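Local coordinates for protein adenosine deaminase (Burkholderia ambifaria, PDB 4GXW) that binds zinc and is a metal-dependent hydrolase that probably deaminates adenine, adenosine or a related purine, at residues A24-L29 and L316-F321; D104-N109 and F148-R153; V110-F115 and A347-A352; Q330-G335 and A351-E356. One frame throughout, in Å; residues are numbered along the deposited sequence. Where two conformers were deposited one is given.

Contact 1: A24-L29 and L316-F321; sequences AFFHAL and LMFSHF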
# COMPACT_ATOMS: atom_id res chain seq x y z
N ALA A 24 -12.81 -5.06 -17.42
CA ALA A 24 -11.72 -5.27 -18.36
C ALA A 24 -10.82 -4.03 -18.39
O ALA A 24 -9.59 -4.15 -18.44
CB ALA A 24 -12.26 -5.59 -19.75
N PHE A 25 -11.44 -2.85 -18.36
CA PHE A 25 -10.69 -1.58 -18.31
C PHE A 25 -9.82 -1.50 -17.07
O PHE A 25 -8.63 -1.25 -17.16
CB PHE A 25 -11.65 -0.38 -18.39
CG PHE A 25 -10.98 0.95 -18.20
CD1 PHE A 25 -10.29 1.56 -19.24
CD2 PHE A 25 -11.04 1.59 -16.97
CE1 PHE A 25 -9.67 2.79 -19.06
CE2 PHE A 25 -10.42 2.81 -16.78
CZ PHE A 25 -9.73 3.42 -17.82
N PHE A 26 -10.41 -1.73 -15.90
CA PHE A 26 -9.64 -1.58 -14.66
C PHE A 26 -8.51 -2.59 -14.59
O PHE A 26 -7.42 -2.28 -14.09
CB PHE A 26 -10.55 -1.70 -13.43
CG PHE A 26 -11.60 -0.62 -13.35
CD1 PHE A 26 -11.24 0.72 -13.44
CD2 PHE A 26 -12.95 -0.95 -13.23
CE1 PHE A 26 -12.20 1.71 -13.39
CE2 PHE A 26 -13.91 0.05 -13.17
CZ PHE A 26 -13.53 1.38 -13.25
N HIS A 27 -8.76 -3.79 -15.10
CA HIS A 27 -7.75 -4.83 -15.13
C HIS A 27 -6.57 -4.50 -16.05
O HIS A 27 -5.42 -4.71 -15.68
CB HIS A 27 -8.36 -6.18 -15.53
CG HIS A 27 -7.40 -7.32 -15.43
ND1 HIS A 27 -7.25 -8.07 -14.29
CD2 HIS A 27 -6.50 -7.81 -16.32
CE1 HIS A 27 -6.32 -8.99 -14.48
NE2 HIS A 27 -5.84 -8.84 -15.71
N ALA A 28 -6.88 -3.99 -17.25
CA ALA A 28 -5.87 -3.71 -18.26
C ALA A 28 -4.99 -2.50 -17.93
O ALA A 28 -3.87 -2.38 -18.44
CB ALA A 28 -6.53 -3.51 -19.62
N LEU A 29 -5.51 -1.59 -17.10
CA LEU A 29 -4.78 -0.38 -16.72
C LEU A 29 -3.38 -0.70 -16.23
O LEU A 29 -3.21 -1.49 -15.31
CB LEU A 29 -5.51 0.35 -15.58
CG LEU A 29 -6.79 1.14 -15.83
CD1 LEU A 29 -7.16 1.94 -14.59
CD2 LEU A 29 -6.61 2.05 -17.03
N LEU A 316 -12.99 0.81 -7.32
CA LEU A 316 -13.69 1.52 -6.24
C LEU A 316 -13.62 3.03 -6.38
O LEU A 316 -14.57 3.74 -6.05
CB LEU A 316 -13.14 1.09 -4.88
CG LEU A 316 -13.51 -0.32 -4.41
CD1 LEU A 316 -12.81 -0.64 -3.09
CD2 LEU A 316 -15.02 -0.48 -4.28
N MET A 317 -12.49 3.55 -6.86
CA MET A 317 -12.36 4.99 -7.06
C MET A 317 -13.43 5.52 -8.02
O MET A 317 -13.99 6.60 -7.81
CB MET A 317 -10.97 5.33 -7.59
CG MET A 317 -9.84 4.83 -6.71
SD MET A 317 -9.80 5.55 -5.06
CE MET A 317 -9.07 7.14 -5.38
N PHE A 318 -13.71 4.73 -9.05
CA PHE A 318 -14.72 5.04 -10.06
C PHE A 318 -16.14 4.70 -9.59
O PHE A 318 -17.06 5.49 -9.78
CB PHE A 318 -14.37 4.26 -11.34
CG PHE A 318 -15.32 4.49 -12.49
CD1 PHE A 318 -15.10 5.51 -13.40
CD2 PHE A 318 -16.41 3.65 -12.68
CE1 PHE A 318 -15.97 5.70 -14.46
CE2 PHE A 318 -17.27 3.84 -13.74
CZ PHE A 318 -17.05 4.87 -14.63
N SER A 319 -16.33 3.54 -8.98
CA SER A 319 -17.69 3.08 -8.68
C SER A 319 -18.29 3.75 -7.46
O SER A 319 -19.50 3.94 -7.39
CB SER A 319 -17.71 1.56 -8.48
OG SER A 319 -16.90 1.19 -7.37
N HIS A 320 -17.46 4.09 -6.48
CA HIS A 320 -17.96 4.60 -5.20
C HIS A 320 -17.57 6.04 -4.89
O HIS A 320 -18.32 6.75 -4.21
CB HIS A 320 -17.49 3.72 -4.04
CG HIS A 320 -18.17 2.39 -3.96
ND1 HIS A 320 -18.02 1.40 -4.91
CD2 HIS A 320 -19.02 1.88 -3.03
CE1 HIS A 320 -18.73 0.34 -4.57
NE2 HIS A 320 -19.35 0.61 -3.43
N PHE A 321 -16.41 6.48 -5.38
CA PHE A 321 -15.87 7.76 -4.93
C PHE A 321 -15.99 8.91 -5.93
O PHE A 321 -15.44 9.99 -5.71
CB PHE A 321 -14.46 7.57 -4.38
CG PHE A 321 -14.43 6.76 -3.12
CD1 PHE A 321 -14.82 7.34 -1.92
CD2 PHE A 321 -14.09 5.42 -3.13
CE1 PHE A 321 -14.83 6.60 -0.75
CE2 PHE A 321 -14.10 4.67 -1.97
CZ PHE A 321 -14.46 5.27 -0.77
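Just past Phe318, which meets Phe26 across this contact, Ser319 OG is gripped by two groups: His320 ND1 lies 2.7 Å from it, and the backbone oxygen of Glu315, one turn back in helix 310-319, also bonds it. The hydroxyl sits at the edge of the His320 imidazole, in its plane, and NE2 of the same ring bonds to Pro10 O; bonds at both nitrogens probably fix the rotation of the ring. Between the segments themselves the meeting is wholly apolar and small, 91 Å² in all. The far end of the Phe26 ring does the touching: CZ comes 3.6 Å from Phe318 CB, and CE1 is 3.9 Å from that same CB. Phe26 CZ also lies 3.7 Å from Phe318 CD2, an atom at the edge of the Phe26 ring and in its plane. The ring centroids are 5.6 Å apart with planes at 58°, too oblique for either a stack or a T-shaped pair. In fold terms, a helix from before the first strand of this TIM-barrel-type deaminase, 20-28, leans on a helix from late in the chain, 310-319. The Phe26 side chain spans most of the 9.5 Å between Phe26 CA and Phe318 CA; with CG anti to the backbone N (chi1 -180°), Phe318 sets its ring beside Phe26 CZ. Helix 325-338 adds apolar cover, Leu328 against Phe26 and Ile325 against Phe318, while the Phe318 ring also meets that of His22.

Contact 2: D104-N109 and F148-R153; sequences DAAAHN and FGIGAR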
# COMPACT_ATOMS: atom_id res chain seq x y z
N ASP A 104 0.88 -12.06 -7.84
CA ASP A 104 -0.51 -11.61 -7.80
C ASP A 104 -0.66 -10.16 -8.29
O ASP A 104 -1.64 -9.85 -8.99
CB ASP A 104 -1.10 -11.77 -6.40
CG ASP A 104 -1.29 -13.23 -6.00
OD1 ASP A 104 -1.36 -14.10 -6.90
OD2 ASP A 104 -1.38 -13.50 -4.78
N ALA A 105 0.28 -9.29 -7.94
CA ALA A 105 0.24 -7.92 -8.42
C ALA A 105 0.43 -7.87 -9.94
O ALA A 105 -0.31 -7.17 -10.66
CB ALA A 105 1.31 -7.08 -7.72
N ALA A 106 1.40 -8.63 -10.45
CA ALA A 106 1.67 -8.67 -11.88
C ALA A 106 0.45 -9.13 -12.67
O ALA A 106 0.21 -8.65 -13.78
CB ALA A 106 2.87 -9.57 -12.19
N ALA A 107 -0.33 -10.04 -12.10
CA ALA A 107 -1.52 -10.57 -12.76
C ALA A 107 -2.55 -9.46 -13.01
O ALA A 107 -3.42 -9.61 -13.86
CB ALA A 107 -2.12 -11.71 -11.95
N HIS A 108 -2.43 -8.37 -12.27
CA HIS A 108 -3.33 -7.23 -12.41
C HIS A 108 -2.66 -6.05 -13.08
O HIS A 108 -3.09 -4.90 -12.94
CB HIS A 108 -3.93 -6.84 -11.06
CG HIS A 108 -4.94 -7.83 -10.58
ND1 HIS A 108 -6.25 -7.81 -10.99
CD2 HIS A 108 -4.81 -8.92 -9.78
CE1 HIS A 108 -6.90 -8.82 -10.44
NE2 HIS A 108 -6.05 -9.51 -9.70
N ASN A 109 -1.59 -6.34 -13.82
CA ASN A 109 -0.85 -5.33 -14.58
C ASN A 109 -0.18 -4.26 -13.72
O ASN A 109 0.06 -3.14 -14.17
CB ASN A 109 -1.73 -4.71 -15.67
CG ASN A 109 -2.00 -5.68 -16.79
OD1 ASN A 109 -1.06 -6.20 -17.41
ND2 ASN A 109 -3.27 -5.97 -17.05
N PHE A 148 7.71 -12.84 -14.06
CA PHE A 148 6.50 -12.08 -14.39
C PHE A 148 6.78 -10.69 -14.95
O PHE A 148 5.85 -9.98 -15.36
CB PHE A 148 5.59 -11.98 -13.15
CG PHE A 148 5.51 -13.26 -12.37
CD1 PHE A 148 4.92 -14.39 -12.92
CD2 PHE A 148 6.04 -13.34 -11.09
CE1 PHE A 148 4.85 -15.58 -12.21
CE2 PHE A 148 5.98 -14.52 -10.37
CZ PHE A 148 5.38 -15.64 -10.93
N GLY A 149 8.05 -10.28 -14.96
CA GLY A 149 8.45 -9.01 -15.54
C GLY A 149 8.11 -7.80 -14.68
O GLY A 149 8.22 -6.66 -15.14
N ILE A 150 7.70 -8.04 -13.44
CA ILE A 150 7.33 -6.94 -12.55
C ILE A 150 8.55 -6.43 -11.80
O ILE A 150 9.34 -7.22 -11.26
CB ILE A 150 6.22 -7.38 -11.55
CG1 ILE A 150 5.80 -6.23 -10.64
CG2 ILE A 150 6.66 -8.61 -10.71
CD1 ILE A 150 4.60 -6.57 -9.76
N GLY A 151 8.72 -5.11 -11.78
CA GLY A 151 9.80 -4.49 -11.00
C GLY A 151 9.33 -4.21 -9.59
O GLY A 151 8.13 -4.10 -9.33
N ALA A 152 10.27 -4.09 -8.65
CA ALA A 152 9.87 -3.89 -7.26
C ALA A 152 10.94 -3.20 -6.43
O ALA A 152 12.13 -3.27 -6.75
CB ALA A 152 9.49 -5.23 -6.61
N ARG A 153 10.50 -2.53 -5.37
CA ARG A 153 11.39 -2.05 -4.32
C ARG A 153 10.86 -2.50 -2.97
O ARG A 153 9.65 -2.59 -2.76
CB ARG A 153 11.51 -0.53 -4.32
CG ARG A 153 12.00 0.08 -5.62
CD ARG A 153 13.45 -0.29 -5.90
NE ARG A 153 13.95 0.35 -7.12
CZ ARG A 153 13.75 -0.12 -8.35
NH1 ARG A 153 13.08 -1.24 -8.55
NH2 ARG A 153 14.24 0.54 -9.39
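Ala106 and Ile150 form the close part of this contact, their alpha carbons only 6.0 Å apart. The methyl of Ala106 faces the branch point of the isoleucine, CB to CB 4.1 Å, and also lies 3.8 Å from Phe148 CB. Ile150 has CG1 anti to the backbone N (chi1 -178°) and continues extended, which carries CD1 along the last helical turn until it lies 3.9 Å from Ala105 CB and equally near the backbone N of Ala106. Three small or branched side chains thus fit together without any hydrogen bond between the segments. Toward solvent the packing thins: Phe148 gives only its CB, its ring leads away to meet Tyr99, and the residue stays partly exposed, while Gly149, exposed, turns the chain with positive phi (75°) where helix 130-148 ends. The other helix end is closed by a Schellman motif, in which Asn109, likewise at positive phi, bonds through its N to Ala106 O at 2.9 Å and Val110 N bonds to Ala105 O. That turn delivers the chain into strand 110-117, next to strand 151-159 in the parallel sheet; helices 91-106 and 130-148 cover Ile150 through Leu102 and Ala144, and Val110 of the adjoining strand touches both Ala105 and Ile150.

Contact 3: V110-F115 and A347-A352; sequences VRHAEF and AAWRAA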
# COMPACT_ATOMS: atom_id res chain seq x y z
N VAL A 110 0.14 -4.62 -12.47
CA VAL A 110 1.10 -3.84 -11.72
C VAL A 110 2.47 -4.11 -12.33
O VAL A 110 2.92 -5.27 -12.39
CB VAL A 110 1.08 -4.19 -10.22
CG1 VAL A 110 2.17 -3.41 -9.49
CG2 VAL A 110 -0.30 -3.87 -9.62
N ARG A 111 3.13 -3.05 -12.80
CA ARG A 111 4.42 -3.18 -13.47
C ARG A 111 5.57 -2.86 -12.54
O ARG A 111 6.72 -3.20 -12.82
CB ARG A 111 4.45 -2.30 -14.71
CG ARG A 111 3.44 -2.77 -15.74
CD ARG A 111 3.34 -1.84 -16.94
NE ARG A 111 2.41 -2.39 -17.93
CZ ARG A 111 2.08 -1.77 -19.06
NH1 ARG A 111 2.61 -0.60 -19.35
NH2 ARG A 111 1.22 -2.34 -19.90
N HIS A 112 5.25 -2.21 -11.43
CA HIS A 112 6.23 -1.79 -10.44
C HIS A 112 5.52 -1.72 -9.09
O HIS A 112 4.52 -1.02 -8.95
CB HIS A 112 6.79 -0.41 -10.83
CG HIS A 112 7.76 0.15 -9.83
ND1 HIS A 112 9.09 -0.20 -9.80
CD2 HIS A 112 7.58 1.04 -8.82
CE1 HIS A 112 9.69 0.44 -8.81
NE2 HIS A 112 8.79 1.20 -8.20
N ALA A 113 6.05 -2.45 -8.11
CA ALA A 113 5.46 -2.51 -6.77
C ALA A 113 6.49 -2.17 -5.71
O ALA A 113 7.58 -2.75 -5.69
CB ALA A 113 4.87 -3.89 -6.49
N GLU A 114 6.16 -1.24 -4.82
CA GLU A 114 7.01 -0.94 -3.67
C GLU A 114 6.22 -1.36 -2.45
O GLU A 114 5.09 -0.90 -2.26
CB GLU A 114 7.37 0.54 -3.64
CG GLU A 114 7.93 1.01 -4.98
CD GLU A 114 8.40 2.45 -5.00
OE1 GLU A 114 8.41 3.11 -3.95
OE2 GLU A 114 8.78 2.91 -6.10
N PHE A 115 6.79 -2.25 -1.64
CA PHE A 115 6.05 -2.88 -0.55
C PHE A 115 6.76 -2.81 0.79
O PHE A 115 8.00 -2.76 0.85
CB PHE A 115 5.63 -4.31 -0.92
CG PHE A 115 6.78 -5.25 -1.16
CD1 PHE A 115 7.38 -5.35 -2.41
CD2 PHE A 115 7.26 -6.06 -0.14
CE1 PHE A 115 8.44 -6.25 -2.64
CE2 PHE A 115 8.30 -6.95 -0.36
CZ PHE A 115 8.90 -7.04 -1.61
N ALA A 347 10.01 9.31 -16.95
CA ALA A 347 9.70 9.91 -18.25
C ALA A 347 9.26 8.84 -19.24
O ALA A 347 8.31 9.05 -20.01
CB ALA A 347 10.90 10.67 -18.79
N ALA A 348 9.94 7.70 -19.24
CA ALA A 348 9.57 6.61 -20.12
C ALA A 348 8.16 6.10 -19.81
O ALA A 348 7.35 5.89 -20.71
CB ALA A 348 10.59 5.47 -20.04
N TRP A 349 7.85 5.94 -18.53
CA TRP A 349 6.53 5.47 -18.15
C TRP A 349 5.45 6.47 -18.57
O TRP A 349 4.41 6.07 -19.09
CB TRP A 349 6.44 5.23 -16.63
CG TRP A 349 7.17 3.99 -16.15
CD1 TRP A 349 7.68 2.99 -16.92
CD2 TRP A 349 7.46 3.64 -14.79
NE1 TRP A 349 8.26 2.03 -16.12
CE2 TRP A 349 8.15 2.41 -14.81
CE3 TRP A 349 7.21 4.25 -13.56
CZ2 TRP A 349 8.58 1.77 -13.65
CZ3 TRP A 349 7.65 3.62 -12.40
CH2 TRP A 349 8.32 2.39 -12.45
N ARG A 350 5.71 7.76 -18.38
CA ARG A 350 4.71 8.74 -18.80
C ARG A 350 4.47 8.67 -20.29
O ARG A 350 3.32 8.67 -20.74
CB ARG A 350 5.14 10.16 -18.44
CG ARG A 350 5.18 10.44 -16.97
CD ARG A 350 5.47 11.92 -16.71
NE ARG A 350 5.87 12.09 -15.32
CZ ARG A 350 7.13 12.23 -14.92
NH1 ARG A 350 8.13 12.26 -15.80
NH2 ARG A 350 7.40 12.36 -13.62
N ALA A 351 5.55 8.61 -21.06
CA ALA A 351 5.44 8.60 -22.51
C ALA A 351 4.74 7.35 -23.05
O ALA A 351 4.07 7.40 -24.08
CB ALA A 351 6.82 8.77 -23.15
N ALA A 352 4.92 6.22 -22.37
CA ALA A 352 4.33 4.96 -22.84
C ALA A 352 2.95 4.68 -22.25
O ALA A 352 2.05 4.27 -22.97
CB ALA A 352 5.27 3.80 -22.55
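A single corner of the Trp349 indole is pressed onto the face of the His112 imidazole: CH2 stands 3.4 Å above the ring plane, displaced toward the rim, with His112 CG its closest partner at 3.5 Å. Although an atom of one ring covers the other, the planes meet at 54°, so this is an oblique aromatic pair and not a stack. The same CH2 also lies 3.6 Å from His112 CB. With CG anti to the backbone N (chi1 177°), His112 points from strand 110-117 into the barrel, where helix 343-371 covers the end at which the strands begin; its side chain is about 11 Å from that of the zinc ligand His35. The outer nitrogen is taken by a neighbour on the same strand: NE2 donates to Glu114 OE2 at 2.7 Å, 163° at the hydrogen, in the imidazole plane and on the anti lone pair of the carboxylate. OE2 receives Trp340 N as well, and OE1 forms a salt bridge with Arg238. Chemically, the in-plane bond probably sets the rotation of the imidazole, with NE2 as the donor, while the indole corner covers part of one face.

Contact 4: Q330-G335 and A351-E356; sequences QFMLNG and AAWAPE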
# COMPACT_ATOMS: atom_id res chain seq x y z
N GLN A 330 -5.04 10.78 -14.22
CA GLN A 330 -4.20 11.59 -13.34
C GLN A 330 -3.65 10.77 -12.18
O GLN A 330 -2.48 10.92 -11.82
CB GLN A 330 -4.95 12.83 -12.84
CG GLN A 330 -5.24 13.84 -13.94
CD GLN A 330 -4.00 14.16 -14.76
OE1 GLN A 330 -2.96 14.53 -14.22
NE2 GLN A 330 -4.11 14.00 -16.08
N PHE A 331 -4.46 9.89 -11.59
CA PHE A 331 -3.97 9.05 -10.51
C PHE A 331 -2.82 8.14 -10.99
O PHE A 331 -1.87 7.91 -10.25
CB PHE A 331 -5.07 8.16 -9.93
CG PHE A 331 -6.22 8.90 -9.31
CD1 PHE A 331 -6.12 10.23 -8.90
CD2 PHE A 331 -7.44 8.25 -9.15
CE1 PHE A 331 -7.20 10.88 -8.32
CE2 PHE A 331 -8.52 8.90 -8.59
CZ PHE A 331 -8.41 10.22 -8.18
N MET A 332 -2.94 7.62 -12.21
CA MET A 332 -1.87 6.84 -12.82
C MET A 332 -0.58 7.66 -12.92
O MET A 332 0.50 7.21 -12.54
CB MET A 332 -2.28 6.35 -14.21
CG MET A 332 -1.18 5.54 -14.89
SD MET A 332 -1.57 5.07 -16.58
CE MET A 332 -1.41 6.64 -17.41
N LEU A 333 -0.71 8.89 -13.42
CA LEU A 333 0.44 9.78 -13.51
C LEU A 333 1.02 10.12 -12.14
O LEU A 333 2.24 10.21 -11.98
CB LEU A 333 0.09 11.04 -14.30
CG LEU A 333 -0.29 10.78 -15.77
CD1 LEU A 333 -0.84 12.04 -16.40
CD2 LEU A 333 0.92 10.27 -16.55
N ASN A 334 0.15 10.28 -11.14
CA ASN A 334 0.60 10.51 -9.77
C ASN A 334 1.44 9.37 -9.23
O ASN A 334 2.43 9.58 -8.52
CB ASN A 334 -0.59 10.76 -8.83
CG ASN A 334 -1.39 12.00 -9.19
OD1 ASN A 334 -0.91 12.88 -9.92
ND2 ASN A 334 -2.60 12.08 -8.66
N GLY A 335 1.03 8.14 -9.53
CA GLY A 335 1.81 6.97 -9.15
C GLY A 335 3.21 6.97 -9.76
O GLY A 335 4.18 6.59 -9.09
N ALA A 351 5.55 8.61 -21.06
CA ALA A 351 5.44 8.60 -22.51
C ALA A 351 4.74 7.35 -23.05
O ALA A 351 4.07 7.40 -24.08
CB ALA A 351 6.82 8.77 -23.15
N ALA A 352 4.92 6.22 -22.37
CA ALA A 352 4.33 4.96 -22.84
C ALA A 352 2.95 4.68 -22.25
O ALA A 352 2.05 4.27 -22.97
CB ALA A 352 5.27 3.80 -22.55
N TRP A 353 2.79 4.88 -20.95
CA TRP A 353 1.54 4.50 -20.31
C TRP A 353 0.37 5.44 -20.60
O TRP A 353 -0.78 5.01 -20.59
CB TRP A 353 1.68 4.37 -18.79
CG TRP A 353 2.70 3.38 -18.30
CD1 TRP A 353 3.66 2.73 -19.02
CD2 TRP A 353 2.83 2.92 -16.96
NE1 TRP A 353 4.41 1.91 -18.19
CE2 TRP A 353 3.91 2.02 -16.92
CE3 TRP A 353 2.15 3.20 -15.77
CZ2 TRP A 353 4.32 1.38 -15.74
CZ3 TRP A 353 2.56 2.58 -14.61
CH2 TRP A 353 3.63 1.67 -14.60
N ALA A 354 0.66 6.72 -20.84
CA ALA A 354 -0.42 7.66 -21.16
C ALA A 354 -1.15 7.27 -22.45
O ALA A 354 -2.37 7.16 -22.44
CB ALA A 354 0.06 9.12 -21.19
N PRO A 355 -0.41 7.00 -23.55
CA PRO A 355 -1.11 6.52 -24.75
C PRO A 355 -1.78 5.16 -24.55
O PRO A 355 -2.83 4.90 -25.16
CB PRO A 355 -0.01 6.37 -25.80
CG PRO A 355 1.12 7.17 -25.32
CD PRO A 355 1.01 7.28 -23.83
N GLU A 356 -1.19 4.29 -23.74
CA GLU A 356 -1.84 3.01 -23.45
C GLU A 356 -3.17 3.24 -22.76
O GLU A 356 -4.18 2.62 -23.12
CB GLU A 356 -0.99 2.13 -22.53
CG GLU A 356 0.18 1.42 -23.18
CD GLU A 356 0.78 0.39 -22.25
OE1 GLU A 356 0.18 -0.70 -22.09
OE2 GLU A 356 1.85 0.67 -21.66
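In the last part of this TIM-barrel-type chain, helix 325-338, which lies against strand 295-298, packs on helix 343-371, which runs across the end of the barrel where its strands begin, and one flexible side chain makes most of the join. Met332 runs out from its helix fully extended through its first two torsions, CG anti to the backbone N (chi1 179°), and then bends at the sulfur (chi3 73°), which turns its methyl onto the backbone of the last helix. There CE lies 3.6 Å from Trp353 O and 3.8 Å from Trp353 C, with Ala354 N at 4.0 Å. SD is nearest Trp353 CB, at 4.0 Å, and CG approaches the rim of the indole, near its plane, 4.2 Å from CE3. No hydrogen bond links the segments, and the buried area is modest at 154 Å². Pro30 touches both Met332 and Trp353, lining this seam from the loop before the first strand. Beyond the methionine the indole is engaged on its own account, stacked with Trp349 and in a cation-pi contact with Arg111; in the conformer given, Glu356 also forms a salt bridge with Arg111. On the side of Ala354, which packs against Lys329, the last helix is kinked: Pro355 has no N-H, and the helical bond its N would make to the turn before is missing. One residue further on the bonding resumes weakly, Glu356 N to Ala352 O at 3.3 Å.

In the fold
Contact 4 is the buried one; contacts 1, 2 and 3 are each part buried and part open. Contacts 3 and 4 use the same helix, 343-371, and share Ala351 and Ala352; one conformer of Glu356 also bridges them to Arg111. Contacts 2 and 3 meet in the sheet, where Ala113 bonds through its backbone to Gly151 and Arg153. Contact 1 touches contact 2 through His27 O and Asn109 ND2, and contact 4 through Met317 and Phe331. Chemistry follows place: small aliphatic groups in contact 2, where an outer helix meets the sheet, phenylalanines or a methionine between helices, and a hydrogen-bonded histidine under an indole in contact 3, inside the barrel.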